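Local structure of putative sugar ABC transporter, substrate-binding protein (Clostridium phytofermentans, 4WZZ) at residues A[273-278]-A[297-302]; A[64-69]-A[248-253]; A[99-104]-A[126-131]. The protein binds L-rhamnose in a cleft between two lobes and probably delivers it to the membrane components of a sugar ABC transporter. All blocks are in the same frame, centred on the assembly; numbering follows the deposited sequence. Where two conformers were deposited one is given.

Contacts 1 and 2 are buried in the core beside the bound rhamnose, and both touch it; contact 3 lies only partly buried on the outer side of one lobe, its centre about 27 Å from that of contact 1 and about 23 Å from that of contact 2. Contact 2 joins the first turns of helices 67-82 and 249-261, one from each lobe, and its chemistry is polar, using the sugar and a water as go-betweens. Contact 1 is apolar, packing the chain after strand 269-272 against the start of helix 299-315, and it meets contact 2 through W297 NE1 and Y68 OH. Contact 3 is purely aliphatic and joins two neighbouring helices of a single lobe.

Contact 1: residues A[273-278]-A[297-302]; sequences LGLPSE and WNPIQL. With RAM (alpha-L-rhamnopyranose), chain B.
W297 turns its indole into the position between its backbone N and carbonyl carbon (chi1 53°), which brings the six-membered ring back toward 273-278 although CB itself points away; L273 keeps CG beside its own N (chi1 -58°) and heads toward 297-302, its side chain crossing the indole obliquely. In this type I periplasmic-binding-protein fold the first segment follows strand 269-272 of one lobe, while the second opens helix 299-315.

L273 CD1 rests 4.1 Å from W297 CH2, at the rim of the ring and near its plane. The same two residues line the rhamnose pocket: L273 CB lies 3.8 Å from C6 of the sugar, and W297 CZ2 lies 3.5 Å from O4, which sits in the plane of the indole at its edge. W297 CH2 is also 3.9 Å from C6, so leucine and tryptophan both present carbon to the methyl group of this 6-deoxy sugar. The indole N-H is used elsewhere, on the hydroxyl of Y68, which helps fix the ring's rotation.

Further out, L275 CD2 approaches P299 CG at 4.4 Å, a looser aliphatic touch. Proline fits the first turn of a helix, where its missing N-H costs nothing, and N298 caps that turn. Its OD1 receives a weak bond from I300 N and a straighter one from Q301 N, 3.1 Å away and well above the plane of the amide carbonyl.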
ATOM      1  N   LEU A 273       6.186   3.917   5.595  1.00  6.71           N
ATOM      2  CA  LEU A 273       6.160   3.093   4.381  1.00  7.31           C
ATOM      3  C   LEU A 273       6.508   3.998   3.209  1.00  9.73           C
ATOM      4  O   LEU A 273       5.708   4.815   2.803  1.00  8.07           O
ATOM      5  CB  LEU A 273       4.764   2.464   4.215  1.00  6.82           C
ATOM      6  CG  LEU A 273       4.338   1.596   5.411  1.00 10.14           C
ATOM      7  CD1 LEU A 273       2.922   1.075   5.208  1.00 12.13           C
ATOM      8  CD2 LEU A 273       5.347   0.445   5.687  1.00 10.49           C
ATOM      9  N   GLY A 274       7.706   3.851   2.659  1.00  8.83           N
ATOM     10  CA  GLY A 274       8.164   4.764   1.637  1.00  7.86           C
ATOM     11  C   GLY A 274       8.914   4.105   0.480  1.00  8.02           C
ATOM     12  O   GLY A 274       9.377   2.965   0.569  1.00  8.20           O
ATOM     13  N   LEU A 275       9.044   4.853  -0.610  1.00  8.71           N
ATOM     14  CA  LEU A 275       9.796   4.399  -1.782  1.00  9.37           C
ATOM     15  C   LEU A 275      11.263   4.673  -1.549  1.00 10.17           C
ATOM     16  O   LEU A 275      11.631   5.807  -1.231  1.00  9.76           O
ATOM     17  CB  LEU A 275       9.370   5.152  -3.042  1.00  9.79           C
ATOM     18  CG  LEU A 275       7.993   4.783  -3.618  1.00  9.90           C
ATOM     19  CD1 LEU A 275       7.665   5.656  -4.800  1.00 11.02           C
ATOM     20  CD2 LEU A 275       7.912   3.334  -4.040  1.00  9.67           C
ATOM     21  N   PRO A 276      12.112   3.646  -1.699  1.00  9.82           N
ATOM     22  CA  PRO A 276      13.560   3.904  -1.597  1.00 10.44           C
ATOM     23  C   PRO A 276      14.058   5.066  -2.479  1.00 10.96           C
ATOM     24  O   PRO A 276      14.887   5.895  -2.056  1.00 11.61           O
ATOM     25  CB  PRO A 276      14.171   2.563  -2.022  1.00 11.04           C
ATOM     26  CG  PRO A 276      13.132   1.526  -1.586  1.00 11.44           C
ATOM     27  CD  PRO A 276      11.809   2.211  -1.901  1.00  9.91           C
ATOM     28  N   SER A 277      13.545   5.154  -3.696  1.00 11.20           N
ATOM     29  CA  SER A 277      13.930   6.207  -4.645  1.00 12.27           C
ATOM     30  C   SER A 277      13.680   7.623  -4.100  1.00 13.92           C
ATOM     31  O   SER A 277      14.484   8.530  -4.316  1.00 17.99           O
ATOM     32  CB  SER A 277      13.189   6.022  -5.970  1.00 14.43           C
ATOM     33  OG  SER A 277      11.789   6.148  -5.767  1.00 13.53           O
ATOM     34  N   GLU A 278      12.565   7.810  -3.406  1.00 11.54           N
ATOM     35  CA  GLU A 278      12.201   9.101  -2.833  1.00 11.16           C
ATOM     36  C   GLU A 278      12.867   9.381  -1.479  1.00 16.89           C
ATOM     37  O   GLU A 278      13.139  10.537  -1.126  1.00 18.32           O
ATOM     38  CB  GLU A 278      10.682   9.162  -2.657  1.00 12.25           C
ATOM     39  CG  GLU A 278       9.935   9.198  -3.966  1.00 14.41           C
ATOM     40  CD  GLU A 278       8.453   9.464  -3.774  1.00 20.78           C
ATOM     41  OE1 GLU A 278       7.824   8.806  -2.930  1.00 15.34           O
ATOM     42  OE2 GLU A 278       7.916  10.329  -4.483  1.00 20.87           O
ATOM     43  N   TRP A 297       8.011  -2.883   0.223  1.00 10.05           N
ATOM     44  CA  TRP A 297       7.830  -4.145  -0.500  1.00 10.78           C
ATOM     45  C   TRP A 297       7.962  -3.700  -1.943  1.00 13.78           C
ATOM     46  O   TRP A 297       8.009  -2.503  -2.210  1.00 13.96           O
ATOM     47  CB  TRP A 297       6.438  -4.781  -0.240  1.00 12.19           C
ATOM     48  CG  TRP A 297       5.370  -3.812  -0.517  1.00 11.09           C
ATOM     49  CD1 TRP A 297       4.855  -3.470  -1.723  1.00 10.65           C
ATOM     50  CD2 TRP A 297       4.734  -2.981   0.451  1.00 10.42           C
ATOM     51  NE1 TRP A 297       3.916  -2.480  -1.572  1.00 11.03           N
ATOM     52  CE2 TRP A 297       3.832  -2.151  -0.241  1.00  8.83           C
ATOM     53  CE3 TRP A 297       4.837  -2.867   1.834  1.00 12.54           C
ATOM     54  CZ2 TRP A 297       3.032  -1.209   0.415  1.00  9.00           C
ATOM     55  CZ3 TRP A 297       4.034  -1.951   2.481  1.00 10.88           C
ATOM     56  CH2 TRP A 297       3.155  -1.121   1.770  1.00  9.01           C
ATOM     57  N   ASN A 298       8.017  -4.630  -2.890  1.00 14.61           N
ATOM     58  CA  ASN A 298       8.225  -4.233  -4.265  1.00 11.51           C
ATOM     59  C   ASN A 298       6.890  -3.970  -4.955  1.00 12.39           C
ATOM     60  O   ASN A 298       6.141  -4.913  -5.219  1.00 13.15           O
ATOM     61  CB  ASN A 298       9.023  -5.316  -5.013  1.00 12.13           C
ATOM     62  CG  ASN A 298       9.416  -4.893  -6.413  1.00 15.48           C
ATOM     63  OD1 ASN A 298       8.699  -4.152  -7.079  1.00 18.58           O
ATOM     64  ND2 ASN A 298      10.561  -5.394  -6.888  1.00 16.85           N
ATOM     65  N   PRO A 299       6.590  -2.694  -5.250  1.00 12.30           N
ATOM     66  CA  PRO A 299       5.279  -2.386  -5.848  1.00 11.14           C
ATOM     67  C   PRO A 299       5.123  -2.940  -7.259  1.00 11.55           C
ATOM     68  O   PRO A 299       4.008  -3.202  -7.718  1.00 13.82           O
ATOM     69  CB  PRO A 299       5.228  -0.860  -5.853  1.00 15.54           C
ATOM     70  CG  PRO A 299       6.672  -0.442  -5.882  1.00 13.82           C
ATOM     71  CD  PRO A 299       7.436  -1.489  -5.108  1.00 12.46           C
ATOM     72  N   ILE A 300       6.242  -3.089  -7.959  1.00 12.66           N
ATOM     73  CA  ILE A 300       6.216  -3.661  -9.294  1.00 13.10           C
ATOM     74  C   ILE A 300       5.793  -5.130  -9.211  1.00 13.49           C
ATOM     75  O   ILE A 300       4.932  -5.601  -9.953  1.00 16.99           O
ATOM     76  CB  ILE A 300       7.583  -3.546  -9.983  1.00 14.84           C
ATOM     77  CG1 ILE A 300       8.007  -2.081 -10.049  1.00 16.16           C
ATOM     78  CG2 ILE A 300       7.526  -4.152 -11.367  1.00 17.83           C
ATOM     79  CD1 ILE A 300       9.405  -1.878 -10.537  1.00 21.01           C
ATOM     80  N   GLN A 301       6.397  -5.858  -8.277  1.00 14.78           N
ATOM     81  CA  GLN A 301       6.035  -7.246  -8.069  1.00 16.05           C
ATOM     82  C   GLN A 301       4.622  -7.400  -7.516  1.00 13.41           C
ATOM     83  O   GLN A 301       3.941  -8.394  -7.832  1.00 16.12           O
ATOM     84  CB  GLN A 301       7.056  -7.933  -7.156  1.00 17.57           C
ATOM     85  CG  GLN A 301       8.413  -8.075  -7.829  1.00 22.10           C
ATOM     86  CD  GLN A 301       9.447  -8.772  -6.971  1.00 24.71           C
ATOM     87  OE1 GLN A 301       9.471  -8.612  -5.764  1.00 24.28           O
ATOM     88  NE2 GLN A 301      10.336  -9.519  -7.609  1.00 30.76           N
ATOM     89  N   LEU A 302       4.151  -6.425  -6.731  1.00 13.81           N
ATOM     90  CA  LEU A 302       2.763  -6.444  -6.276  1.00 13.74           C
ATOM     91  C   LEU A 302       1.888  -6.412  -7.521  1.00 18.42           C
ATOM     92  O   LEU A 302       0.927  -7.183  -7.656  1.00 15.05           O
ATOM     93  CB  LEU A 302       2.444  -5.260  -5.375  1.00 13.26           C
ATOM     94  CG  LEU A 302       0.977  -5.150  -4.956  1.00 12.97           C
ATOM     95  CD1 LEU A 302       0.549  -6.387  -4.157  1.00 17.08           C
ATOM     96  CD2 LEU A 302       0.687  -3.896  -4.128  1.00 12.85           C
TER
HETATM   97  C1  RAM B 401       0.786   5.085  -0.946  1.00  9.99           C
HETATM   98  C2  RAM B 401      -0.582   4.473  -1.222  1.00  9.31           C
HETATM   99  C3  RAM B 401      -0.543   2.944  -1.248  1.00  9.34           C
HETATM  100  C4  RAM B 401       0.210   2.393  -0.042  1.00  8.93           C
HETATM  101  C5  RAM B 401       1.572   3.070   0.092  1.00  6.38           C
HETATM  102  C6  RAM B 401       2.306   2.618   1.345  1.00  7.27           C
HETATM  103  O1  RAM B 401       1.588   4.907  -2.060  1.00 14.55           O
HETATM  104  O2  RAM B 401      -1.420   4.941  -0.210  1.00  9.58           O
HETATM  105  O3  RAM B 401      -1.894   2.494  -1.307  1.00  9.79           O
HETATM  106  O4  RAM B 401       0.368   0.993  -0.178  1.00  8.74           O
HETATM  107  O5  RAM B 401       1.435   4.465   0.151  1.00  8.18           O

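Contact 2: residues A[64-69]-A[248-253]; sequences AGNPYN and TTVGIM. With RAM (alpha-L-rhamnopyranose), chain B.
This is a buried polar contact across the ligand cleft, where the start of helix 67-82 in one lobe faces the start of helix 249-261 in the other, with rhamnose and a water between them. N66 and T249 supply most of the chemistry. Their side chains cross at about a right angle, and N66 OD1 stays 3.5 Å from T249 OG1; the ordered water joins the two, donating to the amide oxygen and lying 2.6 Å from T249 OG1.

The anomeric hydroxyl O1 of the sugar makes a second link. N66 ND2 donates to it at 3.0 Å and nearly straight (167°), and T249 OG1 bonds it at 2.8 Å. T249 can do this because its hydroxyl stands between the backbone N and carbonyl carbon (chi1 65°), while its own N, a first-turn amide with no carbonyl of a preceding turn to bond, donates to the ring oxygen O5 at 2.9 Å. Asparagine suits position 66 because one amide serves both ends: ND2 grips the ligand while OD1 caps the helix by accepting from Y68 N, which lies above the carbonyl plane. V250 CG2 packs against this amide, 3.6 Å from N66 CG.

Y68 offers a flat apolar wall. The sugar lies over one face of its ring, with C5 4.1 Å above the centre, and the phenol oxygen bonds D143. In the other segment, T248 caps its helix by accepting from G251 N in an almost linear bond, while D222, itself a sugar ligand, also holds the T248 hydroxyl. Helix starts converging on a sugar held between the two lobes are typical of the closed cleft of type I periplasmic sugar-binding proteins.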
ATOM      1  N   ALA A  64      -3.865   9.438  -9.215  1.00 12.28           N
ATOM      2  CA  ALA A  64      -2.801  10.076  -9.998  1.00 12.40           C
ATOM      3  C   ALA A  64      -1.778  10.742  -9.084  1.00 11.90           C
ATOM      4  O   ALA A  64      -2.065  11.029  -7.932  1.00 16.33           O
ATOM      5  CB  ALA A  64      -3.402  11.122 -10.911  1.00 15.99           C
ATOM      6  N   GLY A  65      -0.598  11.000  -9.637  1.00 11.96           N
ATOM      7  CA  GLY A  65       0.364  11.861  -8.988  1.00 15.39           C
ATOM      8  C   GLY A  65       1.116  11.136  -7.893  1.00 18.59           C
ATOM      9  O   GLY A  65       1.660  11.776  -7.000  1.00 21.04           O
ATOM     10  N   ASN A  66       1.137   9.810  -7.950  1.00 12.51           N
ATOM     11  CA  ASN A  66       1.798   8.999  -6.913  1.00 11.01           C
ATOM     12  C   ASN A  66       2.696   7.951  -7.558  1.00 11.33           C
ATOM     13  O   ASN A  66       2.223   6.995  -8.168  1.00 10.89           O
ATOM     14  CB  ASN A  66       0.744   8.303  -6.037  1.00 11.81           C
ATOM     15  CG  ASN A  66       1.362   7.469  -4.944  1.00 11.29           C
ATOM     16  OD1 ASN A  66       2.572   7.249  -4.933  1.00 13.91           O
ATOM     17  ND2 ASN A  66       0.535   6.988  -4.023  1.00 11.56           N
ATOM     18  N   PRO A  67       4.011   8.124  -7.471  1.00 10.47           N
ATOM     19  CA  PRO A  67       4.922   7.199  -8.142  1.00 10.75           C
ATOM     20  C   PRO A  67       4.754   5.743  -7.724  1.00 10.59           C
ATOM     21  O   PRO A  67       5.005   4.852  -8.544  1.00 13.80           O
ATOM     22  CB  PRO A  67       6.321   7.738  -7.767  1.00 14.87           C
ATOM     23  CG  PRO A  67       6.103   9.130  -7.367  1.00 22.58           C
ATOM     24  CD  PRO A  67       4.715   9.264  -6.852  1.00 14.88           C
ATOM     25  N   TYR A  68       4.339   5.503  -6.477  1.00 10.17           N
ATOM     26  CA  TYR A  68       4.109   4.140  -6.019  1.00 10.16           C
ATOM     27  C   TYR A  68       3.038   3.492  -6.898  1.00 10.46           C
ATOM     28  O   TYR A  68       3.178   2.350  -7.339  1.00 10.77           O
ATOM     29  CB  TYR A  68       3.688   4.143  -4.554  1.00 10.82           C
ATOM     30  CG  TYR A  68       3.175   2.822  -4.062  1.00 10.29           C
ATOM     31  CD1 TYR A  68       1.867   2.433  -4.311  1.00 10.09           C
ATOM     32  CD2 TYR A  68       3.990   1.952  -3.344  1.00 11.28           C
ATOM     33  CE1 TYR A  68       1.378   1.212  -3.861  1.00 10.35           C
ATOM     34  CE2 TYR A  68       3.507   0.720  -2.908  1.00 11.94           C
ATOM     35  CZ  TYR A  68       2.205   0.363  -3.168  1.00 10.45           C
ATOM     36  OH  TYR A  68       1.728  -0.858  -2.727  1.00 10.85           O
ATOM     37  N   ASN A  69       1.984   4.239  -7.186  1.00 10.47           N
ATOM     38  CA  ASN A  69       0.890   3.699  -7.993  1.00 12.33           C
ATOM     39  C   ASN A  69       1.320   3.441  -9.434  1.00 11.43           C
ATOM     40  O   ASN A  69       0.846   2.509 -10.085  1.00 12.52           O
ATOM     41  CB  ASN A  69      -0.308   4.648  -7.998  1.00 10.90           C
ATOM     42  CG  ASN A  69      -0.990   4.753  -6.641  1.00 10.61           C
ATOM     43  OD1 ASN A  69      -0.832   3.889  -5.787  1.00 11.34           O
ATOM     44  ND2 ASN A  69      -1.746   5.814  -6.438  1.00 11.20           N
ATOM     45  N   THR A 248       2.466   5.764   4.299  1.00  6.75           N
ATOM     46  CA  THR A 248       2.053   6.176   2.964  1.00  7.23           C
ATOM     47  C   THR A 248       3.293   6.741   2.279  1.00  8.30           C
ATOM     48  O   THR A 248       4.036   7.524   2.875  1.00  7.98           O
ATOM     49  CB  THR A 248       0.958   7.274   2.968  1.00 10.25           C
ATOM     50  OG1 THR A 248       1.136   8.111   1.817  1.00  9.15           O
ATOM     51  CG2 THR A 248       1.018   8.123   4.240  1.00 11.10           C
ATOM     52  N   THR A 249       3.562   6.283   1.068  1.00  7.68           N
ATOM     53  CA  THR A 249       4.772   6.719   0.393  1.00  8.12           C
ATOM     54  C   THR A 249       4.768   8.225   0.149  1.00 10.39           C
ATOM     55  O   THR A 249       5.803   8.886   0.244  1.00  9.78           O
ATOM     56  CB  THR A 249       5.021   5.966  -0.919  1.00  8.07           C
ATOM     57  OG1 THR A 249       3.977   6.268  -1.847  1.00  8.99           O
ATOM     58  CG2 THR A 249       5.138   4.472  -0.676  1.00  8.30           C
ATOM     59  N   VAL A 250       3.601   8.785  -0.136  1.00  9.46           N
ATOM     60  CA  VAL A 250       3.483  10.211  -0.359  1.00  9.29           C
ATOM     61  C   VAL A 250       3.686  10.969   0.954  1.00  8.70           C
ATOM     62  O   VAL A 250       4.449  11.940   1.024  1.00  9.01           O
ATOM     63  CB  VAL A 250       2.120  10.565  -0.985  1.00  8.49           C
ATOM     64  CG1 VAL A 250       1.912  12.091  -1.073  1.00 10.17           C
ATOM     65  CG2 VAL A 250       1.995   9.923  -2.366  1.00 10.31           C
ATOM     66  N   GLY A 251       3.005  10.528   2.000  1.00  9.03           N
ATOM     67  CA  GLY A 251       3.100  11.192   3.282  1.00  8.42           C
ATOM     68  C   GLY A 251       4.498  11.193   3.864  1.00  7.74           C
ATOM     69  O   GLY A 251       4.960  12.213   4.402  1.00  8.52           O
ATOM     70  N   ILE A 252       5.183  10.055   3.774  1.00  7.80           N
ATOM     71  CA  ILE A 252       6.503   9.984   4.387  1.00  7.24           C
ATOM     72  C   ILE A 252       7.488  10.907   3.671  1.00  7.64           C
ATOM     73  O   ILE A 252       8.297  11.576   4.312  1.00  7.89           O
ATOM     74  CB  ILE A 252       7.028   8.543   4.515  1.00  8.80           C
ATOM     75  CG1 ILE A 252       8.202   8.489   5.507  1.00  8.40           C
ATOM     76  CG2 ILE A 252       7.379   7.951   3.144  1.00  7.74           C
ATOM     77  CD1 ILE A 252       8.775   7.097   5.678  1.00  8.75           C
HETATM   78  N   MSE A 253       7.432  10.984   2.355  0.55  7.88           N
HETATM   79  CA  MSE A 253       8.388  11.860   1.693  0.55  8.65           C
HETATM   80  C   MSE A 253       8.034  13.339   1.897  0.55 11.43           C
HETATM   81  O   MSE A 253       8.925  14.191   1.964  0.55 13.18           O
HETATM   82  CB  MSE A 253       8.640  11.470   0.236  0.55  8.72           C
HETATM   83  CG  MSE A 253       7.455  11.471  -0.705  0.55 13.74           C
HETATM   84 SE   MSE A 253       7.008  13.213  -1.415  0.55 27.95          SE
HETATM   85  CE  MSE A 253       8.627  14.215  -1.027  0.55  9.90           C
TER
HETATM   86  C1  RAM B 401       0.786   5.085  -0.946  1.00  9.99           C
HETATM   87  C2  RAM B 401      -0.582   4.473  -1.222  1.00  9.31           C
HETATM   88  C3  RAM B 401      -0.543   2.944  -1.248  1.00  9.34           C
HETATM   89  C4  RAM B 401       0.210   2.393  -0.042  1.00  8.93           C
HETATM   90  C5  RAM B 401       1.572   3.070   0.092  1.00  6.38           C
HETATM   91  C6  RAM B 401       2.306   2.618   1.345  1.00  7.27           C
HETATM   92  O1  RAM B 401       1.588   4.907  -2.060  1.00 14.55           O
HETATM   93  O2  RAM B 401      -1.420   4.941  -0.210  1.00  9.58           O
HETATM   94  O3  RAM B 401      -1.894   2.494  -1.307  1.00  9.79           O
HETATM   95  O4  RAM B 401       0.368   0.993  -0.178  1.00  8.74           O
HETATM   96  O5  RAM B 401       1.435   4.465   0.151  1.00  8.18           O
HETATM   97  O   HOH W   1       5.120   8.146  -3.268  1.00 14.85           O

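Contact 3: residues A[99-104]-A[126-131]; sequences DQITCI and EPALTE
Before I101 and I104 meet A128 and L129, the segment 99-104 starts with two residues that face elsewhere, D99 toward the hydroxyl of S94 and Q100 inward. The buried amide of Q100 is well satisfied: NE2 donates to the carbonyls of V61 and A118, and OE1 accepts from N120 N, so a long polar side chain ties the helix to the loops at the strand ends.

One residue on, I101 makes the lighter of the two touches, its CG2 lying 4.3 Å from A128 CB toward the partly exposed border of the contact. A turn after I101 comes I104, which carries most of the packing. With chi1 (to CG1) at -65°, CG2 lies anti to the backbone N and reaches A128 CB at 3.7 Å, and CD1 meets L129 CD2 at 3.9 Å, the two side chains crossing at about a right angle.

The axes of segments 99-104 and 126-131 run 8° apart and approach to 9.7 Å, as neighbouring helices do on one face of a Rossmann-like parallel sheet. Helix 97-110 leads from strand 86-90 to 114-117, and helix 126-134 from there to 138-142. Beta-branched I104 fills the junction between the helices while also resting on I60 and I117 of the sheet below.

On the partner helix, A128 sits where the two backbones come nearest, I101 and A128 being the closest CA pair, so a lone methyl lets both isoleucines reach it. Away from the interface, T130 folds its hydroxyl back onto E126 O at 2.7 Å; T130 N reaches the same oxygen from the other face of the carbonyl plane.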
ATOM      1  N   ASP A  99     -14.062   9.529  -7.372  1.00 19.83           N
ATOM      2  CA  ASP A  99     -13.269   9.541  -8.593  1.00 18.64           C
ATOM      3  C   ASP A  99     -12.989   8.133  -9.088  1.00 24.74           C
ATOM      4  O   ASP A  99     -12.853   7.905 -10.286  1.00 25.02           O
ATOM      5  CB  ASP A  99     -11.974  10.339  -8.406  1.00 20.23           C
ATOM      6  CG  ASP A  99     -12.213  11.835  -8.386  1.00 27.96           C
ATOM      7  OD1 ASP A  99     -13.340  12.259  -8.733  1.00 25.01           O
ATOM      8  OD2 ASP A  99     -11.279  12.593  -8.052  1.00 30.76           O
ATOM      9  N   GLN A 100     -12.938   7.178  -8.173  1.00 19.28           N
ATOM     10  CA  GLN A 100     -12.757   5.782  -8.545  1.00 24.66           C
ATOM     11  C   GLN A 100     -13.955   5.146  -9.216  1.00 27.95           C
ATOM     12  O   GLN A 100     -13.814   4.327 -10.121  1.00 26.92           O
ATOM     13  CB  GLN A 100     -12.365   4.942  -7.327  1.00 28.31           C
ATOM     14  CG  GLN A 100     -11.000   4.454  -7.486  1.00 24.42           C
ATOM     15  CD  GLN A 100     -10.463   3.666  -6.332  1.00 19.14           C
ATOM     16  OE1 GLN A 100     -11.140   3.429  -5.320  1.00 17.03           O
ATOM     17  NE2 GLN A 100      -9.210   3.243  -6.479  1.00 19.14           N
ATOM     18  N   ILE A 101     -15.141   5.500  -8.750  1.00 22.12           N
ATOM     19  CA  ILE A 101     -16.353   4.984  -9.318  1.00 23.05           C
ATOM     20  C   ILE A 101     -16.443   5.401 -10.781  1.00 21.87           C
ATOM     21  O   ILE A 101     -16.846   4.621 -11.636  1.00 28.17           O
ATOM     22  CB  ILE A 101     -17.566   5.484  -8.521  1.00 23.05           C
ATOM     23  CG1 ILE A 101     -17.580   4.794  -7.152  1.00 26.29           C
ATOM     24  CG2 ILE A 101     -18.828   5.192  -9.286  1.00 24.49           C
ATOM     25  CD1 ILE A 101     -18.435   5.491  -6.088  1.00 26.57           C
ATOM     26  N   THR A 102     -16.035   6.629 -11.076  1.00 22.48           N
ATOM     27  CA  THR A 102     -16.007   7.082 -12.451  1.00 22.36           C
ATOM     28  C   THR A 102     -15.124   6.144 -13.284  1.00 22.01           C
ATOM     29  O   THR A 102     -15.487   5.768 -14.393  1.00 23.16           O
ATOM     30  CB  THR A 102     -15.490   8.524 -12.532  1.00 28.77           C
ATOM     31  OG1 THR A 102     -16.395   9.370 -11.822  1.00 30.74           O
ATOM     32  CG2 THR A 102     -15.383   8.989 -13.972  1.00 33.18           C
ATOM     33  N   CYS A 103     -13.976   5.758 -12.738  1.00 18.68           N
ATOM     34  CA  CYS A 103     -13.075   4.852 -13.458  1.00 20.71           C
ATOM     35  C   CYS A 103     -13.670   3.454 -13.592  1.00 18.80           C
ATOM     36  O   CYS A 103     -13.510   2.803 -14.617  1.00 21.39           O
ATOM     37  CB  CYS A 103     -11.698   4.768 -12.783  1.00 20.23           C
ATOM     38  SG  CYS A 103     -10.797   6.329 -12.745  1.00 19.74           S
ATOM     39  N   ILE A 104     -14.331   2.964 -12.555  1.00 23.57           N
ATOM     40  CA  ILE A 104     -14.946   1.641 -12.651  1.00 19.56           C
ATOM     41  C   ILE A 104     -15.960   1.661 -13.759  1.00 22.79           C
ATOM     42  O   ILE A 104     -16.041   0.740 -14.580  1.00 24.48           O
ATOM     43  CB  ILE A 104     -15.631   1.245 -11.351  1.00 21.49           C
ATOM     44  CG1 ILE A 104     -14.572   1.107 -10.253  1.00 21.30           C
ATOM     45  CG2 ILE A 104     -16.419  -0.052 -11.554  1.00 26.34           C
ATOM     46  CD1 ILE A 104     -15.114   1.223  -8.860  1.00 20.22           C
ATOM     47  N   GLU A 126     -18.863  -0.767  -3.765  1.00 25.71           N
ATOM     48  CA  GLU A 126     -19.524  -2.055  -3.879  1.00 27.18           C
ATOM     49  C   GLU A 126     -20.599  -2.049  -4.976  1.00 27.40           C
ATOM     50  O   GLU A 126     -20.700  -3.006  -5.740  1.00 30.91           O
ATOM     51  CB  GLU A 126     -20.108  -2.526  -2.537  1.00 29.77           C
ATOM     52  CG  GLU A 126     -20.901  -3.838  -2.674  1.00 29.04           C
ATOM     53  CD  GLU A 126     -21.228  -4.522  -1.354  1.00 31.00           C
ATOM     54  OE1 GLU A 126     -20.777  -4.070  -0.275  1.00 29.56           O
ATOM     55  OE2 GLU A 126     -21.945  -5.540  -1.415  1.00 31.11           O
ATOM     56  N   PRO A 127     -21.409  -0.987  -5.054  1.00 28.96           N
ATOM     57  CA  PRO A 127     -22.411  -1.034  -6.131  1.00 31.33           C
ATOM     58  C   PRO A 127     -21.801  -1.097  -7.537  1.00 32.99           C
ATOM     59  O   PRO A 127     -22.260  -1.895  -8.358  1.00 36.03           O
ATOM     60  CB  PRO A 127     -23.187   0.269  -5.942  1.00 35.15           C
ATOM     61  CG  PRO A 127     -23.050   0.575  -4.495  1.00 34.02           C
ATOM     62  CD  PRO A 127     -21.678   0.105  -4.103  1.00 29.73           C
ATOM     63  N   ALA A 128     -20.789  -0.281  -7.813  1.00 28.14           N
ATOM     64  CA  ALA A 128     -20.208  -0.270  -9.149  1.00 28.02           C
ATOM     65  C   ALA A 128     -19.510  -1.593  -9.455  1.00 29.07           C
ATOM     66  O   ALA A 128     -19.603  -2.113 -10.577  1.00 29.02           O
ATOM     67  CB  ALA A 128     -19.255   0.890  -9.302  1.00 26.92           C
ATOM     68  N   LEU A 129     -18.821  -2.145  -8.453  1.00 26.69           N
ATOM     69  CA  LEU A 129     -18.092  -3.389  -8.642  1.00 26.40           C
ATOM     70  C   LEU A 129     -19.041  -4.570  -8.756  1.00 27.91           C
ATOM     71  O   LEU A 129     -18.761  -5.545  -9.464  1.00 28.31           O
ATOM     72  CB  LEU A 129     -17.088  -3.610  -7.513  1.00 24.95           C
ATOM     73  CG  LEU A 129     -15.941  -2.596  -7.506  1.00 23.44           C
ATOM     74  CD1 LEU A 129     -15.029  -2.845  -6.299  1.00 22.19           C
ATOM     75  CD2 LEU A 129     -15.157  -2.647  -8.832  1.00 24.65           C
ATOM     76  N   THR A 130     -20.163  -4.490  -8.055  1.00 28.84           N
ATOM     77  CA  THR A 130     -21.188  -5.518  -8.199  1.00 30.49           C
ATOM     78  C   THR A 130     -21.770  -5.464  -9.613  1.00 33.28           C
ATOM     79  O   THR A 130     -21.995  -6.503 -10.233  1.00 34.95           O
ATOM     80  CB  THR A 130     -22.293  -5.348  -7.153  1.00 31.31           C
ATOM     81  OG1 THR A 130     -21.734  -5.530  -5.850  1.00 30.98           O
ATOM     82  CG2 THR A 130     -23.402  -6.377  -7.357  1.00 35.12           C
ATOM     83  N   GLU A 131     -22.005  -4.257 -10.122  1.00 31.86           N
ATOM     84  CA  GLU A 131     -22.484  -4.090 -11.495  1.00 33.09           C
ATOM     85  C   GLU A 131     -21.481  -4.697 -12.471  1.00 32.64           C
ATOM     86  O   GLU A 131     -21.864  -5.322 -13.455  1.00 33.92           O
ATOM     87  CB  GLU A 131     -22.722  -2.608 -11.822  1.00 33.04           C
ATOM     88  CG  GLU A 131     -23.117  -2.332 -13.278  1.00 38.35           C
ATOM     89  CD  GLU A 131     -24.428  -3.019 -13.699  1.00 47.09           C
ATOM     90  OE1 GLU A 131     -25.156  -3.549 -12.825  1.00 48.39           O
ATOM     91  OE2 GLU A 131     -24.727  -3.036 -14.915  1.00 46.49           O
TER